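Local structure of glycerol dehydrogenase (Bacillus coagulans, 6CSJ) at residues L328-G333 with F341-D346; A281-E286 with K290-E295; L305-G310 with Y361-W366. The protein probably oxidises glycerol and related polyols, and in this engineered double variant has an acquired D-lactate dehydrogenase activity. The protein carries 2 engineered substitutions. All blocks are in the same frame, centred on the assembly; numbering follows the deposited sequence.

Contact 1 (L328-G333 with F341-D346)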
loop_
_atom_site.group_PDB
_atom_site.type_symbol
_atom_site.label_atom_id
_atom_site.label_comp_id
_atom_site.label_asym_id
_atom_site.label_seq_id
_atom_site.Cartn_x
_atom_site.Cartn_y
_atom_site.Cartn_z
ATOM N N LEU A 328 14.015 7.607 15.268
ATOM C CA LEU A 328 13.208 6.431 14.936
ATOM C C LEU A 328 13.345 6.043 13.457
ATOM O O LEU A 328 13.375 4.848 13.138
ATOM C CB LEU A 328 11.732 6.634 15.329
ATOM C CG LEU A 328 10.774 5.429 15.213
ATOM C CD1 LEU A 328 11.266 4.169 15.905
ATOM C CD2 LEU A 328 9.412 5.839 15.779
ATOM N N SER A 329 13.450 7.037 12.572
ATOM C CA SER A 329 13.670 6.781 11.135
ATOM C C SER A 329 14.985 6.050 10.872
ATOM O O SER A 329 15.081 5.293 9.914
ATOM C CB SER A 329 13.657 8.084 10.327
ATOM O OG SER A 329 12.471 8.829 10.520
ATOM N N CYS A 330 15.989 6.298 11.722
ATOM C CA CYS A 330 17.323 5.688 11.615
ATOM C C CYS A 330 17.574 4.469 12.525
ATOM O O CYS A 330 18.723 4.039 12.654
ATOM C CB CYS A 330 18.390 6.753 11.893
ATOM S SG CYS A 330 18.350 8.136 10.731
ATOM N N ALA A 331 16.523 3.896 13.124
ATOM C CA ALA A 331 16.656 2.682 13.954
ATOM C C ALA A 331 17.340 1.552 13.209
ATOM O O ALA A 331 17.217 1.460 12.000
ATOM C CB ALA A 331 15.288 2.212 14.455
ATOM N N GLU A 332 17.989 0.657 13.954
ATOM C CA GLU A 332 18.835 -0.410 13.370
ATOM C C GLU A 332 18.548 -1.025 11.998
ATOM O O GLU A 332 19.354 -0.809 11.085
ATOM C CB GLU A 332 19.093 -1.550 14.391
ATOM C CG GLU A 332 20.293 -2.411 14.083
ATOM C CD GLU A 332 20.967 -3.051 15.315
ATOM O OE1 GLU A 332 21.525 -2.269 16.107
ATOM O OE2 GLU A 332 20.924 -4.289 15.459
ATOM N N GLY A 333 17.460 -1.776 11.815
ATOM C CA GLY A 333 17.151 -2.386 10.527
ATOM C C GLY A 333 16.278 -1.573 9.576
ATOM O O GLY A 333 15.690 -2.136 8.653
ATOM N N PHE A 341 24.379 6.403 0.295
ATOM C CA PHE A 341 25.329 7.211 1.063
ATOM C C PHE A 341 25.068 6.986 2.557
ATOM O O PHE A 341 24.051 6.404 2.928
ATOM C CB PHE A 341 25.223 8.710 0.698
ATOM C CG PHE A 341 23.810 9.233 0.597
ATOM C CD1 PHE A 341 23.118 9.672 1.728
ATOM C CD2 PHE A 341 23.176 9.304 -0.636
ATOM C CE1 PHE A 341 21.824 10.163 1.629
ATOM C CE2 PHE A 341 21.870 9.800 -0.738
ATOM C CZ PHE A 341 21.200 10.230 0.407
ATOM N N GLU A 342 25.986 7.444 3.403
ATOM C CA GLU A 342 25.832 7.325 4.848
ATOM C C GLU A 342 24.729 8.271 5.343
ATOM O O GLU A 342 24.603 9.399 4.873
ATOM C CB GLU A 342 27.151 7.618 5.574
ATOM C CG GLU A 342 27.053 7.529 7.097
ATOM C CD GLU A 342 28.408 7.447 7.805
ATOM O OE1 GLU A 342 29.409 7.002 7.199
ATOM O OE2 GLU A 342 28.458 7.817 8.995
ATOM N N VAL A 343 23.950 7.783 6.301
ATOM C CA VAL A 343 22.819 8.498 6.868
ATOM C C VAL A 343 22.973 8.574 8.383
ATOM O O VAL A 343 23.353 7.595 9.011
ATOM C CB VAL A 343 21.498 7.762 6.555
ATOM C CG1 VAL A 343 20.311 8.478 7.207
ATOM C CG2 VAL A 343 21.322 7.630 5.045
ATOM N N THR A 344 22.662 9.734 8.957
ATOM C CA THR A 344 22.681 9.921 10.410
ATOM C C THR A 344 21.399 10.634 10.823
ATOM O O THR A 344 20.761 11.283 9.986
ATOM C CB THR A 344 23.857 10.806 10.863
ATOM O OG1 THR A 344 23.677 12.132 10.361
ATOM C CG2 THR A 344 25.189 10.269 10.351
ATOM N N PRO A 345 21.025 10.542 12.108
ATOM C CA PRO A 345 19.856 11.288 12.585
ATOM C C PRO A 345 19.889 12.799 12.311
ATOM O O PRO A 345 18.855 13.372 11.955
ATOM C CB PRO A 345 19.840 10.983 14.086
ATOM C CG PRO A 345 20.487 9.642 14.202
ATOM C CD PRO A 345 21.458 9.522 13.085
ATOM N N ASP A 346 21.056 13.423 12.454
ATOM C CA ASP A 346 21.236 14.852 12.112
ATOM C C ASP A 346 20.882 15.144 10.665
ATOM O O ASP A 346 20.237 16.133 10.377
ATOM C CB ASP A 346 22.689 15.312 12.350
ATOM C CG ASP A 346 23.001 15.594 13.804
ATOM O OD1 ASP A 346 22.124 15.436 14.674
ATOM O OD2 ASP A 346 24.149 15.977 14.084
#

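Contact 2 (A281-E286 with K290-E295)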
loop_
_atom_site.group_PDB
_atom_site.type_symbol
_atom_site.label_atom_id
_atom_site.label_comp_id
_atom_site.label_asym_id
_atom_site.label_seq_id
_atom_site.Cartn_x
_atom_site.Cartn_y
_atom_site.Cartn_z
ATOM N N ALA A 281 11.026 14.636 1.704
ATOM C CA ALA A 281 12.180 14.541 2.599
ATOM C C ALA A 281 13.306 13.691 1.997
ATOM O O ALA A 281 14.475 14.070 2.106
ATOM C CB ALA A 281 11.766 14.003 3.963
ATOM N N GLN A 282 12.973 12.570 1.347
ATOM C CA GLN A 282 14.009 11.781 0.669
ATOM C C GLN A 282 14.701 12.606 -0.413
ATOM O O GLN A 282 15.925 12.555 -0.533
ATOM C CB GLN A 282 13.500 10.468 0.069
ATOM C CG GLN A 282 14.658 9.678 -0.551
ATOM C CD GLN A 282 14.301 8.298 -1.046
ATOM O OE1 GLN A 282 13.605 7.546 -0.370
ATOM N NE2 GLN A 282 14.816 7.941 -2.225
ATOM N N LEU A 283 13.930 13.374 -1.177
ATOM C CA LEU A 283 14.501 14.174 -2.263
ATOM C C LEU A 283 15.476 15.257 -1.763
ATOM O O LEU A 283 16.486 15.531 -2.410
ATOM C CB LEU A 283 13.394 14.786 -3.135
ATOM C CG LEU A 283 12.490 13.806 -3.886
ATOM C CD1 LEU A 283 11.404 14.565 -4.624
ATOM C CD2 LEU A 283 13.268 12.939 -4.850
ATOM N N ILE A 284 15.174 15.852 -0.614
ATOM C CA ILE A 284 16.099 16.772 0.052
ATOM C C ILE A 284 17.351 16.007 0.522
ATOM O O ILE A 284 18.473 16.439 0.272
ATOM C CB ILE A 284 15.451 17.480 1.270
ATOM C CG1 ILE A 284 14.175 18.247 0.873
ATOM C CG2 ILE A 284 16.448 18.424 1.934
ATOM C CD1 ILE A 284 14.345 19.248 -0.232
ATOM N N LEU A 285 17.140 14.863 1.173
ATOM C CA LEU A 285 18.226 14.034 1.701
ATOM C C LEU A 285 19.241 13.639 0.617
ATOM O O LEU A 285 20.446 13.800 0.804
ATOM C CB LEU A 285 17.649 12.788 2.391
ATOM C CG LEU A 285 18.618 11.769 3.009
ATOM C CD1 LEU A 285 19.461 12.382 4.113
ATOM C CD2 LEU A 285 17.827 10.575 3.521
ATOM N N GLU A 286 18.747 13.139 -0.513
ATOM C CA GLU A 286 19.616 12.781 -1.666
ATOM C C GLU A 286 19.972 14.001 -2.531
ATOM O O GLU A 286 20.756 13.887 -3.462
ATOM C CB GLU A 286 19.013 11.644 -2.527
ATOM C CG GLU A 286 17.671 11.917 -3.205
ATOM C CD GLU A 286 17.223 10.749 -4.114
ATOM O OE1 GLU A 286 17.721 10.687 -5.253
ATOM O OE2 GLU A 286 16.365 9.907 -3.740
ATOM N N LYS A 290 16.421 20.493 -8.237
ATOM C CA LYS A 290 15.278 21.361 -7.953
ATOM C C LYS A 290 14.099 21.115 -8.915
ATOM O O LYS A 290 12.940 21.232 -8.494
ATOM C CB LYS A 290 15.717 22.831 -7.987
ATOM C CG LYS A 290 14.649 23.814 -7.528
ATOM C CD LYS A 290 15.221 25.164 -7.120
ATOM C CE LYS A 290 15.777 25.954 -8.313
ATOM N NZ LYS A 290 14.731 26.709 -9.072
ATOM N N ALA A 291 14.386 20.762 -10.176
ATOM C CA ALA A 291 13.334 20.464 -11.164
ATOM C C ALA A 291 12.500 19.232 -10.779
ATOM O O ALA A 291 11.284 19.229 -10.942
ATOM C CB ALA A 291 13.928 20.290 -12.556
ATOM N N GLU A 292 13.169 18.200 -10.277
ATOM C CA GLU A 292 12.522 16.981 -9.777
ATOM C C GLU A 292 11.659 17.276 -8.536
ATOM O O GLU A 292 10.552 16.775 -8.415
ATOM C CB GLU A 292 13.588 15.934 -9.447
ATOM C CG GLU A 292 13.159 14.479 -9.568
ATOM C CD GLU A 292 14.372 13.544 -9.660
ATOM O OE1 GLU A 292 14.977 13.227 -8.618
ATOM O OE2 GLU A 292 14.731 13.129 -10.771
ATOM N N ILE A 293 12.171 18.101 -7.629
ATOM C CA ILE A 293 11.424 18.527 -6.424
ATOM C C ILE A 293 10.164 19.320 -6.794
ATOM O O ILE A 293 9.086 19.081 -6.251
ATOM C CB ILE A 293 12.322 19.342 -5.458
ATOM C CG1 ILE A 293 13.386 18.426 -4.839
ATOM C CG2 ILE A 293 11.508 20.017 -4.352
ATOM C CD1 ILE A 293 14.547 19.178 -4.216
ATOM N N GLU A 294 10.314 20.261 -7.711
ATOM C CA GLU A 294 9.188 21.085 -8.166
ATOM C C GLU A 294 8.096 20.239 -8.821
ATOM O O GLU A 294 6.917 20.493 -8.582
ATOM C CB GLU A 294 9.651 22.195 -9.117
ATOM C CG GLU A 294 10.324 23.352 -8.408
ATOM C CD GLU A 294 10.919 24.398 -9.336
ATOM O OE1 GLU A 294 10.522 24.468 -10.519
ATOM O OE2 GLU A 294 11.781 25.165 -8.865
ATOM N N GLU A 295 8.481 19.248 -9.626
ATOM C CA GLU A 295 7.506 18.351 -10.247
ATOM C C GLU A 295 6.701 17.561 -9.191
ATOM O O GLU A 295 5.486 17.426 -9.326
ATOM C CB GLU A 295 8.186 17.407 -11.245
ATOM C CG GLU A 295 7.235 16.448 -11.938
ATOM C CD GLU A 295 7.866 15.707 -13.090
ATOM O OE1 GLU A 295 7.855 16.253 -14.217
ATOM O OE2 GLU A 295 8.363 14.576 -12.888
#

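Contact 3 (L305-G310 with Y361-W366)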
loop_
_atom_site.group_PDB
_atom_site.type_symbol
_atom_site.label_atom_id
_atom_site.label_comp_id
_atom_site.label_asym_id
_atom_site.label_seq_id
_atom_site.Cartn_x
_atom_site.Cartn_y
_atom_site.Cartn_z
ATOM N N LEU A 305 -2.219 16.215 -1.783
ATOM C CA LEU A 305 -1.286 15.490 -0.924
ATOM C C LEU A 305 -0.474 16.496 -0.088
ATOM O O LEU A 305 -0.207 17.605 -0.544
ATOM C CB LEU A 305 -0.343 14.624 -1.776
ATOM C CG LEU A 305 -0.964 13.350 -2.351
ATOM C CD1 LEU A 305 -0.011 12.701 -3.341
ATOM C CD2 LEU A 305 -1.347 12.366 -1.253
ATOM N N PRO A 306 -0.073 16.112 1.136
ATOM C CA PRO A 306 0.691 17.027 1.992
ATOM C C PRO A 306 2.143 17.243 1.531
ATOM O O PRO A 306 2.808 16.292 1.112
ATOM C CB PRO A 306 0.647 16.331 3.357
ATOM C CG PRO A 306 0.509 14.891 3.033
ATOM C CD PRO A 306 -0.358 14.836 1.820
ATOM N N VAL A 307 2.602 18.498 1.589
ATOM C CA VAL A 307 4.012 18.863 1.332
ATOM C C VAL A 307 4.677 19.628 2.502
ATOM O O VAL A 307 5.778 20.148 2.355
ATOM C CB VAL A 307 4.161 19.675 0.026
ATOM C CG1 VAL A 307 3.673 18.862 -1.156
ATOM C CG2 VAL A 307 3.424 21.020 0.098
ATOM N N THR A 308 4.008 19.694 3.651
ATOM C CA THR A 308 4.576 20.266 4.866
ATOM C C THR A 308 4.157 19.418 6.066
ATOM O O THR A 308 3.246 18.591 5.969
ATOM C CB THR A 308 4.093 21.712 5.094
ATOM O OG1 THR A 308 2.686 21.717 5.378
ATOM C CG2 THR A 308 4.365 22.581 3.890
ATOM N N LEU A 309 4.829 19.646 7.190
ATOM C CA LEU A 309 4.421 19.072 8.474
ATOM C C LEU A 309 3.065 19.619 8.913
ATOM O O LEU A 309 2.262 18.886 9.485
ATOM C CB LEU A 309 5.490 19.325 9.545
ATOM C CG LEU A 309 6.785 18.545 9.316
ATOM C CD1 LEU A 309 7.889 19.089 10.215
ATOM C CD2 LEU A 309 6.580 17.048 9.547
ATOM N N GLY A 310 2.810 20.893 8.626
ATOM C CA GLY A 310 1.484 21.499 8.799
ATOM C C GLY A 310 0.372 20.718 8.126
ATOM O O GLY A 310 -0.653 20.443 8.748
ATOM N N TYR A 361 7.626 27.052 1.138
ATOM C CA TYR A 361 8.140 27.984 0.129
ATOM C C TYR A 361 7.336 27.921 -1.165
ATOM O O TYR A 361 6.935 28.967 -1.682
ATOM C CB TYR A 361 9.638 27.730 -0.149
ATOM C CG TYR A 361 10.196 28.511 -1.316
ATOM C CD1 TYR A 361 10.658 29.825 -1.152
ATOM C CD2 TYR A 361 10.253 27.945 -2.594
ATOM C CE1 TYR A 361 11.162 30.550 -2.230
ATOM C CE2 TYR A 361 10.748 28.660 -3.670
ATOM C CZ TYR A 361 11.204 29.959 -3.482
ATOM O OH TYR A 361 11.696 30.651 -4.565
ATOM N N TYR A 362 7.098 26.712 -1.676
ATOM C CA TYR A 362 6.362 26.544 -2.943
ATOM C C TYR A 362 4.850 26.786 -2.830
ATOM O O TYR A 362 4.247 27.314 -3.761
ATOM C CB TYR A 362 6.678 25.187 -3.594
ATOM C CG TYR A 362 8.042 25.168 -4.257
ATOM C CD1 TYR A 362 8.306 25.967 -5.371
ATOM C CD2 TYR A 362 9.067 24.351 -3.777
ATOM C CE1 TYR A 362 9.552 25.962 -5.985
ATOM C CE2 TYR A 362 10.318 24.336 -4.391
ATOM C CZ TYR A 362 10.555 25.136 -5.485
ATOM O OH TYR A 362 11.779 25.128 -6.086
ATOM N N LYS A 363 4.245 26.426 -1.700
ATOM C CA LYS A 363 2.850 26.811 -1.416
ATOM C C LYS A 363 2.629 28.326 -1.472
ATOM O O LYS A 363 1.649 28.790 -2.041
ATOM C CB LYS A 363 2.385 26.291 -0.067
ATOM C CG LYS A 363 1.871 24.855 -0.135
ATOM C CD LYS A 363 1.572 24.302 1.253
ATOM C CE LYS A 363 0.497 25.029 2.023
ATOM N NZ LYS A 363 0.284 24.215 3.244
ATOM N N GLU A 364 3.546 29.085 -0.882
ATOM C CA GLU A 364 3.439 30.546 -0.853
ATOM C C GLU A 364 3.722 31.143 -2.233
ATOM O O GLU A 364 3.056 32.075 -2.643
ATOM C CB GLU A 364 4.391 31.138 0.202
ATOM C CG GLU A 364 3.816 32.245 1.068
ATOM C CD GLU A 364 4.364 32.229 2.499
ATOM O OE1 GLU A 364 5.584 32.411 2.693
ATOM O OE2 GLU A 364 3.560 32.018 3.427
ATOM N N LYS A 365 4.699 30.589 -2.944
ATOM C CA LYS A 365 5.082 31.085 -4.267
ATOM C C LYS A 365 4.077 30.760 -5.383
ATOM O O LYS A 365 4.029 31.499 -6.362
ATOM C CB LYS A 365 6.481 30.568 -4.645
ATOM C CG LYS A 365 7.040 31.130 -5.942
ATOM C CD LYS A 365 8.508 30.827 -6.115
ATOM C CE LYS A 365 9.047 31.450 -7.383
ATOM N NZ LYS A 365 8.791 30.585 -8.567
ATOM N N TRP A 366 3.283 29.687 -5.250
ATOM C CA TRP A 366 2.346 29.252 -6.310
ATOM C C TRP A 366 0.847 29.489 -6.012
ATOM O O TRP A 366 0.451 30.110 -5.022
ATOM C CB TRP A 366 2.589 27.771 -6.624
ATOM C CG TRP A 366 3.902 27.476 -7.322
ATOM C CD1 TRP A 366 4.660 28.347 -8.053
ATOM C CD2 TRP A 366 4.572 26.203 -7.398
ATOM N NE1 TRP A 366 5.759 27.704 -8.567
ATOM C CE2 TRP A 366 5.728 26.388 -8.188
ATOM C CE3 TRP A 366 4.312 24.938 -6.871
ATOM C CZ2 TRP A 366 6.642 25.356 -8.452
ATOM C CZ3 TRP A 366 5.225 23.891 -7.151
ATOM C CH2 TRP A 366 6.379 24.121 -7.929
ATOM O OXT TRP A 366 -0.009 29.096 -6.798
#

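Contact 1 (L328-G333 with F341-D346)
Cys330 and Pro345 bring together two consecutive helices, joined by a loop, in the all-helical C-terminal domain expected for the iron-containing alcohol dehydrogenase family. Helix 319-329 ends just before Cys330, the first residue to leave helical geometry, and the chain returns through a loop to begin helix 345-365 at Pro345. The CA atoms of Cys330 and Pro345 are 6.2 Å apart, and the cysteine side chain is what bridges the two segments.

Cys330 CB points at the second segment and sits 4.3 Å from Pro345 CD, against the proline ring. From there the first torsion (chi1 -61°) places SG beside the backbone N and anti to the carbonyl carbon, which carries the sulfur across the gap. SG comes down over the flat face of the Thr344-Pro345 peptide bond, about 3.7 Å above its plane. It is 3.9 Å from both Thr344 C and Pro345 N. At the flanks the sulfur has two aliphatic neighbours in van der Waals contact: Pro345 CD at 4.1 Å and Val343 CG1 at 4.0 Å. The valine branch gets there because CG1 stands anti to its own N (chi1 177°).

No hydrogen bond crosses between the segments. Val348, one turn into helix 345-365, touches both Cys330 and Val343 and extends the same apolar patch. Polar ties lie around it: the carbonyl O of Cys330 bonds to Tyr337 OH, and Asp346 OD1 forms a salt bridge with Arg323 NH1 on helix 319-329. Thr344 points away from the cysteine and serves as N-cap, its OG1 taking the backbone N-H of Leu347.

Contact 2 (A281-E286 with K290-E295)
The carboxylate of Glu292 meets Leu283 through one oxygen: methyl CD2 of Leu283 lies 4.1 Å from Glu292 OE1, tilted somewhat out of the carboxylate plane, and the two side chains cross at about a right angle. On the neighbouring helix the amide of Gln282 is held flat. Its NE2 donates to Glu286 OE2 at 2.9 Å, nearly straight at 176° and in the amide plane, while Gln282 OE1 accepts from Ala253 N.

These groups flank an antiparallel helical hairpin, with short axes of 281-285 and 290-295 passing 10.5 Å apart at 175°. Its seam is aliphatic. Leu283 CB packs on Ile293 CG1 at 4.0 Å, and the CD1 methyls of Ile284 and Ile293 meet at 4.0 Å; Thr354 and Val358 of helix 345-365 touch Ile284.

Glu286 OE1 and Glu292 OE1 stand 5.0 Å apart, like charges that would disfavour each other if left alone. Both form salt bridges with Arg180 NH2, and Arg184 NH1 is a long, weak second partner of Glu286 OE1. The Arg180 guanidinium probably eases the repulsion by bridging the two carboxylates, and it ties helix 175-185 to the turn end of the hairpin.

Contact 3 (L305-G310 with Y361-W366)
The loop that links helix 290-303 to helix 319-329 is covered here by the last turns of the C-terminal helix 345-365, and Lys363 is the side chain that reaches over to Val307 and Thr308. The backbones stay well apart, with the CA atoms of Val307 and Lys363 8.5 Å from each other, so the long lysine does the spanning.

Its aliphatic part comes first. Val307 CG2 packs on Lys363 CD at 3.9 Å and on Lys363 CG at 4.1 Å, the two side chains running at an oblique angle. A bend about the CG-CD bond (chi3 62°) turns the amine toward the loop. There NZ and Thr308 OG1 approach tip to tip at 4.1 Å, too far for a hydrogen bond. Each has its own polar partner in Asp311: the lysine amine forms a salt bridge with OD1 of the aspartate, and Thr308 OG1 bonds to its backbone N. The second carboxylate oxygen, OD2, takes the N-H of Val307.

Asp311, within the loop, thus ties it to helix 345-365. The neighbouring lysine charge and the Val307 N-H would both be expected to stabilise its ionised form, while the methylenes of Lys363 lie against Val307 CG2, which is consistent with their covering this buried valine.

Helix 345-365 joins contacts 1 and 3: its first turn belongs to contact 1 and its last to contact 3, with centres 25 Å apart and nearest atoms about 10 Å apart. Contact 2 lies between and touches both. Toward contact 1, Phe341 CZ packs 3.6 Å from Glu286 CA; toward contact 3, whose centre is about 13 Å away, Glu294 OE2 lies 2.8 Å from Tyr362 OH, a probable though weak hydrogen bond. All three centres are 22 to 24 Å from the centre of the chain, in the outer helices, whereas the active site in this family lies in the cleft between the two domains.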